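PDB 5TNV: AP endonuclease, family protein 2 from Mycobacterium smegmatis, which binds a magnesium ion in a xylose isomerase-like TIM barrel and may act as a metal-dependent endonuclease. Local coordinates for residues D83-I86 / E87-R90; A145-P148 / E149-K152; E193-E196 / D197-I200. One frame throughout, in Å; residues are numbered along the deposited sequence.

Contact 1: residues D83-I86 / E87-R90; sequences DSRI and EEFR
Arg85 and Glu88 meet through a salt bridge on the first turns of helix 83-95, the helix of the beta-alpha-beta unit that carries the TIM barrel from strand 68-70 to strand 99-104. The two side chains cross with the guanidinium and carboxylate planes 80° apart. NH1 of Arg85 reaches OE1 of Glu88 at 2.8 Å; the oxygen lies close to the guanidinium plane, at its edge, while the nitrogen comes to the syn side of the carboxylate but well out of its plane. Glu88 gets there with a chain extended beyond CG (chi2 -173°), whereas Arg85 folds back through bends at chi2 and chi3. The bend also lays CD of Arg85 against the same oxygen. Its NH2 turns to the backbone carbonyls of Lys47 and Ala49, so the arginine ties the helix to the loop that leads into helix 51-63.

On another side of the helix, Ile86 directs its CG2 branch at the guanidinium of Arg90, and the side chain also packs on Leu78 and Leu81. Arg90 is paired with Glu87: NE gives OE1 a 3.1 Å salt bridge from within the guanidinium plane, with weaker bonds to OE2. NH1 of Arg90 bonds to Ser132 OG, and Phe133 supplies a cation-pi partner. Underneath run regular helical bonds, including Phe89 N to Arg85 O and Arg90 N to Ile86 O. Glu87 N bonds Asp83 O, and a water donates to that same carbonyl and to Glu87 OE2, 2.8 Å from each.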
# COMPACT_ATOMS: atom_id res chain seq x y z
N ASP A 83 -35.84 -18.26 -16.70
CA ASP A 83 -36.48 -17.82 -15.45
C ASP A 83 -36.25 -18.81 -14.31
O ASP A 83 -36.07 -18.40 -13.16
CB ASP A 83 -37.97 -17.60 -15.69
CG ASP A 83 -38.28 -16.53 -16.68
OD1 ASP A 83 -37.48 -15.64 -16.99
OD2 ASP A 83 -39.46 -16.53 -17.14
N SER A 84 -36.25 -20.12 -14.64
CA SER A 84 -36.03 -21.12 -13.59
C SER A 84 -34.60 -21.05 -13.10
O SER A 84 -34.36 -21.19 -11.89
CB SER A 84 -36.42 -22.50 -14.08
OG SER A 84 -35.59 -22.88 -15.16
N ARG A 85 -33.60 -20.80 -13.94
CA ARG A 85 -32.22 -20.63 -13.49
C ARG A 85 -32.05 -19.34 -12.71
O ARG A 85 -31.25 -19.32 -11.77
CB ARG A 85 -31.26 -20.76 -14.68
CG ARG A 85 -31.16 -22.18 -15.18
CD ARG A 85 -30.20 -22.99 -14.35
NE ARG A 85 -28.84 -22.74 -14.72
CZ ARG A 85 -27.75 -23.14 -14.08
NH1 ARG A 85 -27.83 -23.74 -12.92
NH2 ARG A 85 -26.55 -22.92 -14.61
N ILE A 86 -32.80 -18.27 -13.03
CA ILE A 86 -32.83 -17.06 -12.19
C ILE A 86 -33.25 -17.43 -10.79
O ILE A 86 -32.67 -16.94 -9.81
CB ILE A 86 -33.71 -15.96 -12.80
CG1 ILE A 86 -33.04 -15.34 -14.02
CG2 ILE A 86 -34.13 -14.92 -11.76
CD1 ILE A 86 -31.84 -14.47 -13.76
N GLU A 87 -34.30 -18.26 -10.62
CA GLU A 87 -34.71 -18.63 -9.29
C GLU A 87 -33.69 -19.52 -8.58
O GLU A 87 -33.52 -19.34 -7.37
CB GLU A 87 -36.14 -19.24 -9.30
CG GLU A 87 -37.25 -18.29 -9.72
CD GLU A 87 -37.28 -16.98 -8.93
OE1 GLU A 87 -37.02 -17.06 -7.70
OE2 GLU A 87 -37.52 -15.91 -9.55
N GLU A 88 -32.96 -20.38 -9.28
CA GLU A 88 -31.87 -21.12 -8.70
C GLU A 88 -30.83 -20.15 -8.13
O GLU A 88 -30.30 -20.31 -7.02
CB GLU A 88 -31.22 -22.05 -9.68
CG GLU A 88 -31.89 -23.25 -10.17
CD GLU A 88 -31.15 -24.22 -11.03
OE1 GLU A 88 -29.98 -24.08 -11.09
OE2 GLU A 88 -31.82 -25.13 -11.63
N PHE A 89 -30.49 -19.14 -8.94
CA PHE A 89 -29.54 -18.11 -8.54
C PHE A 89 -30.03 -17.33 -7.33
O PHE A 89 -29.28 -17.10 -6.39
CB PHE A 89 -29.32 -17.19 -9.76
CG PHE A 89 -28.38 -16.05 -9.45
CD1 PHE A 89 -27.01 -16.18 -9.60
CD2 PHE A 89 -28.85 -14.84 -9.02
CE1 PHE A 89 -26.16 -15.10 -9.31
CE2 PHE A 89 -28.05 -13.77 -8.68
CZ PHE A 89 -26.67 -13.92 -8.81
N ARG A 90 -31.30 -16.91 -7.36
CA ARG A 90 -31.87 -16.14 -6.27
C ARG A 90 -31.74 -16.89 -4.95
O ARG A 90 -31.45 -16.32 -3.88
CB ARG A 90 -33.32 -15.78 -6.54
CG ARG A 90 -33.86 -14.60 -5.74
CD ARG A 90 -35.31 -14.37 -6.05
NE ARG A 90 -35.71 -14.21 -7.46
CZ ARG A 90 -35.57 -13.06 -8.13
NH1 ARG A 90 -34.99 -12.00 -7.62
NH2 ARG A 90 -35.96 -12.95 -9.37
O HOH W 1 -37.42 -16.11 -12.31

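Contact 2: residues A145-P148 / E149-K152; sequences ALTP and EQEK
OE1 of Gln150 is gripped by two hydrogen bonds, one from the backbone N of Thr147 at 3.1 Å and one from a water at 2.8 Å that also donates to Ala145 O. The amide N-H of Thr147 arrives in the carbonyl plane, on a lone pair, with an N-H...O angle of 164°. The Gln150 chain, extended beyond CG (chi2 -178°), runs back past the threonine to put its amide there. NE2 of the same amide donates to Phe156 O, so both ends of the group are engaged and its rotation is fixed.

The reverse bond runs from Gln150 N to OG1 of Thr147, 3.1 Å long and nearly straight. Together the pair makes a capping box, with Thr147 as the N-cap of the short, weakly bonded helix 148-152 that follows strand 137-141. Chi1 of Thr147 (67°) sets OG1 between its own N and carbonyl carbon, where the hydroxyl faces the first turn and CG of Gln150 passes beside it. A further water bonds this hydroxyl and, weakly, OE1 of Glu149.

Leu146 crosses Gln150 at about a right angle: CD2 lies 3.7 Å from OE1, and the leucine also packs on Arg107 and Phe156. On its other flank, CB of Leu146 touches CG of Glu151. The backbone N of Glu151 bonds Thr147 O at 3.0 Å, and OE2 of its carboxylate accepts a hydrogen bond from a water, 2.7 Å away, that also donates to Leu146 O.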
# COMPACT_ATOMS: atom_id res chain seq x y z
N ALA A 145 -14.65 -3.95 -26.05
CA ALA A 145 -13.66 -4.99 -25.84
C ALA A 145 -12.24 -4.38 -25.84
O ALA A 145 -11.93 -3.45 -26.59
CB ALA A 145 -13.70 -5.99 -26.96
N LEU A 146 -11.40 -4.96 -24.99
CA LEU A 146 -9.98 -4.67 -25.08
C LEU A 146 -9.46 -5.09 -26.44
O LEU A 146 -9.81 -6.13 -26.97
CB LEU A 146 -9.24 -5.44 -23.99
CG LEU A 146 -9.60 -5.03 -22.57
CD1 LEU A 146 -8.70 -5.83 -21.61
CD2 LEU A 146 -9.47 -3.56 -22.32
N THR A 147 -8.56 -4.30 -27.02
CA THR A 147 -7.93 -4.67 -28.25
C THR A 147 -6.82 -5.69 -28.03
O THR A 147 -6.34 -5.83 -26.88
CB THR A 147 -7.33 -3.43 -28.98
OG1 THR A 147 -6.25 -3.00 -28.13
CG2 THR A 147 -8.35 -2.36 -29.15
N PRO A 148 -6.38 -6.39 -29.05
CA PRO A 148 -5.25 -7.32 -28.86
C PRO A 148 -4.01 -6.64 -28.28
O PRO A 148 -3.33 -7.20 -27.45
CB PRO A 148 -5.02 -7.88 -30.26
CG PRO A 148 -6.40 -7.83 -30.87
CD PRO A 148 -6.97 -6.48 -30.43
N GLU A 149 -3.75 -5.41 -28.73
CA GLU A 149 -2.58 -4.70 -28.22
C GLU A 149 -2.77 -4.37 -26.76
O GLU A 149 -1.82 -4.50 -25.97
CB GLU A 149 -2.32 -3.41 -29.01
CG GLU A 149 -1.08 -2.66 -28.57
CD GLU A 149 -0.75 -1.38 -29.28
OE1 GLU A 149 -1.76 -0.82 -29.83
OE2 GLU A 149 0.42 -0.92 -29.26
N GLN A 150 -3.96 -3.96 -26.33
CA GLN A 150 -4.22 -3.76 -24.92
C GLN A 150 -4.01 -5.01 -24.09
O GLN A 150 -3.47 -4.93 -22.97
CB GLN A 150 -5.64 -3.24 -24.67
CG GLN A 150 -5.81 -1.77 -25.04
CD GLN A 150 -7.20 -1.29 -24.74
OE1 GLN A 150 -8.19 -1.81 -25.27
NE2 GLN A 150 -7.30 -0.30 -23.89
N GLU A 151 -4.43 -6.14 -24.63
CA GLU A 151 -4.29 -7.40 -23.89
C GLU A 151 -2.82 -7.82 -23.68
O GLU A 151 -2.54 -8.56 -22.75
CB GLU A 151 -5.07 -8.52 -24.59
CG GLU A 151 -6.57 -8.33 -24.51
CD GLU A 151 -7.35 -9.33 -25.33
OE1 GLU A 151 -6.84 -9.78 -26.36
OE2 GLU A 151 -8.48 -9.59 -24.89
N LYS A 152 -1.91 -7.34 -24.49
CA LYS A 152 -0.49 -7.66 -24.35
C LYS A 152 0.19 -6.81 -23.27
O LYS A 152 1.28 -7.15 -22.82
CB LYS A 152 0.25 -7.49 -25.66
CG LYS A 152 -0.15 -8.61 -26.66
CD LYS A 152 0.99 -9.08 -27.51
CE LYS A 152 0.89 -10.53 -27.88
NZ LYS A 152 1.85 -11.45 -27.22
O HOH W 2 -10.83 -0.96 -25.70
O HOH W 3 -10.80 -8.42 -25.67
O HOH W 4 -5.02 -0.76 -29.20

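Contact 3: residues E193-E196 / D197-I200; sequences EMYE and DTYI
Chi1 of Thr198, at 75°, places OG1 between its own N and carbonyl carbon, from where the hydroxyl faces back across the turn to Tyr195. It donates to Tyr195 O at 2.7 Å, approaching tilted from the carbonyl plane. Thr198 OG1 itself accepts from Ile200 N at 3.2 Å, forming an ST turn, and from a water that also donates to Glu193 O. The bond to Tyr195 O spans a type II beta turn from Tyr195 to Thr198, and the other two extend the hydroxyl's grip to the residues on both sides of it. CG2 of Thr198 leans against CD1 of the Tyr195 ring, the two side chains crossing at about a right angle.

Glu196 is bent at chi2 (-88°), which folds its carboxylate back over the tyrosine it follows: OE1 sits 3.6 Å above the ring plane of Tyr195, over its centre. A salt bridge from Glu196 to Arg229 would offset its charge, and Asp197 is similarly paired with Arg232. The OH of Tyr195 bonds to Arg107.

Ile200 closes the other end of the loop. Its CD1 lies 3.3 Å from Glu193 O, while its own carbonyl O receives a CA-H...O contact of 3.4 Å from Met194 CA. Glu193, leaving the barrel strand with an extended side chain, binds magnesium through OE2 alongside Asp223 and His252; its OE1 is hydrogen-bonded by Asn139 ND2, a second-shell contact consistent with fixing the carboxylate's orientation.

This loop joins strand 189-193 to helix 203-213. Met194 and Ile200 pack on Ala206 of that helix, Tyr195 and Glu196 meet helix 225-228, and Tyr199 reaches helix 169-185.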
# COMPACT_ATOMS: atom_id res chain seq x y z
N GLU A 193 -21.35 5.15 -16.76
CA GLU A 193 -20.01 5.00 -16.20
C GLU A 193 -18.96 5.78 -16.99
O GLU A 193 -18.66 5.46 -18.15
CB GLU A 193 -19.66 3.50 -16.15
CG GLU A 193 -18.32 3.22 -15.53
CD GLU A 193 -18.05 1.71 -15.43
OE1 GLU A 193 -18.98 0.91 -15.61
OE2 GLU A 193 -16.87 1.35 -15.12
N MET A 194 -18.36 6.76 -16.33
CA MET A 194 -17.25 7.49 -16.94
C MET A 194 -16.09 6.56 -17.19
O MET A 194 -15.70 5.78 -16.31
CB MET A 194 -16.85 8.67 -16.06
CG MET A 194 -17.92 9.73 -15.96
SD MET A 194 -17.51 11.16 -14.96
CE MET A 194 -16.07 11.78 -15.84
N TYR A 195 -15.49 6.67 -18.37
CA TYR A 195 -14.44 5.76 -18.84
C TYR A 195 -13.71 6.50 -19.96
O TYR A 195 -14.34 7.17 -20.79
CB TYR A 195 -15.00 4.41 -19.25
CG TYR A 195 -13.98 3.38 -19.68
CD1 TYR A 195 -13.42 3.43 -20.96
CD2 TYR A 195 -13.56 2.37 -18.84
CE1 TYR A 195 -12.48 2.52 -21.38
CE2 TYR A 195 -12.64 1.42 -19.26
CZ TYR A 195 -12.10 1.50 -20.50
OH TYR A 195 -11.20 0.53 -20.92
N GLU A 196 -12.41 6.35 -20.01
CA GLU A 196 -11.55 7.03 -20.97
C GLU A 196 -11.91 6.72 -22.41
O GLU A 196 -12.29 5.61 -22.80
CB GLU A 196 -10.09 6.66 -20.68
CG GLU A 196 -9.75 5.18 -20.67
CD GLU A 196 -9.93 4.46 -19.35
OE1 GLU A 196 -10.78 4.83 -18.54
OE2 GLU A 196 -9.19 3.45 -19.10
N ASP A 197 -11.73 7.75 -23.23
CA ASP A 197 -11.83 7.62 -24.69
C ASP A 197 -13.25 7.37 -25.15
O ASP A 197 -13.46 6.88 -26.28
CB ASP A 197 -10.85 6.59 -25.24
CG ASP A 197 -9.41 6.78 -24.79
OD1 ASP A 197 -8.95 7.96 -24.72
OD2 ASP A 197 -8.75 5.76 -24.47
N THR A 198 -14.21 7.72 -24.31
CA THR A 198 -15.64 7.60 -24.61
C THR A 198 -16.32 8.95 -24.60
O THR A 198 -15.73 9.97 -24.21
CB THR A 198 -16.38 6.65 -23.64
OG1 THR A 198 -16.57 7.28 -22.37
CG2 THR A 198 -15.68 5.30 -23.52
N TYR A 199 -17.62 8.94 -24.93
CA TYR A 199 -18.42 10.16 -24.86
C TYR A 199 -18.37 10.83 -23.50
O TYR A 199 -18.64 12.03 -23.40
CB TYR A 199 -19.92 9.89 -25.19
CG TYR A 199 -20.11 9.22 -26.55
CD1 TYR A 199 -19.64 9.81 -27.74
CD2 TYR A 199 -20.75 7.99 -26.65
CE1 TYR A 199 -19.82 9.20 -28.96
CE2 TYR A 199 -20.89 7.37 -27.86
CZ TYR A 199 -20.45 7.97 -29.02
OH TYR A 199 -20.58 7.28 -30.19
N ILE A 200 -18.10 10.06 -22.45
CA ILE A 200 -18.11 10.55 -21.07
C ILE A 200 -16.74 10.28 -20.42
O ILE A 200 -16.62 9.90 -19.25
CB ILE A 200 -19.32 10.00 -20.28
CG1 ILE A 200 -19.34 8.48 -20.23
CG2 ILE A 200 -20.61 10.60 -20.87
CD1 ILE A 200 -20.48 7.90 -19.40
O HOH W 5 -18.21 5.28 -20.86

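The three contacts follow one another along the chain within one TIM barrel, at very different distances from the metal. Contact 3 contains the magnesium ligand Glu193, whose side chain is about 2 Å from the ion. Contact 2 lies nearby, its centre 17 Å from that of contact 3 and their nearest atoms about 5 Å apart; the side chain of Leu146 is about 12 Å from magnesium. Arg107 and Phe156 bridge the pair, each meeting both Leu146 and Tyr195. Contact 1 lies on the opposite side of the chain's centre from contact 3, with their centres 33 Å apart, on an outer helix away from the metal site.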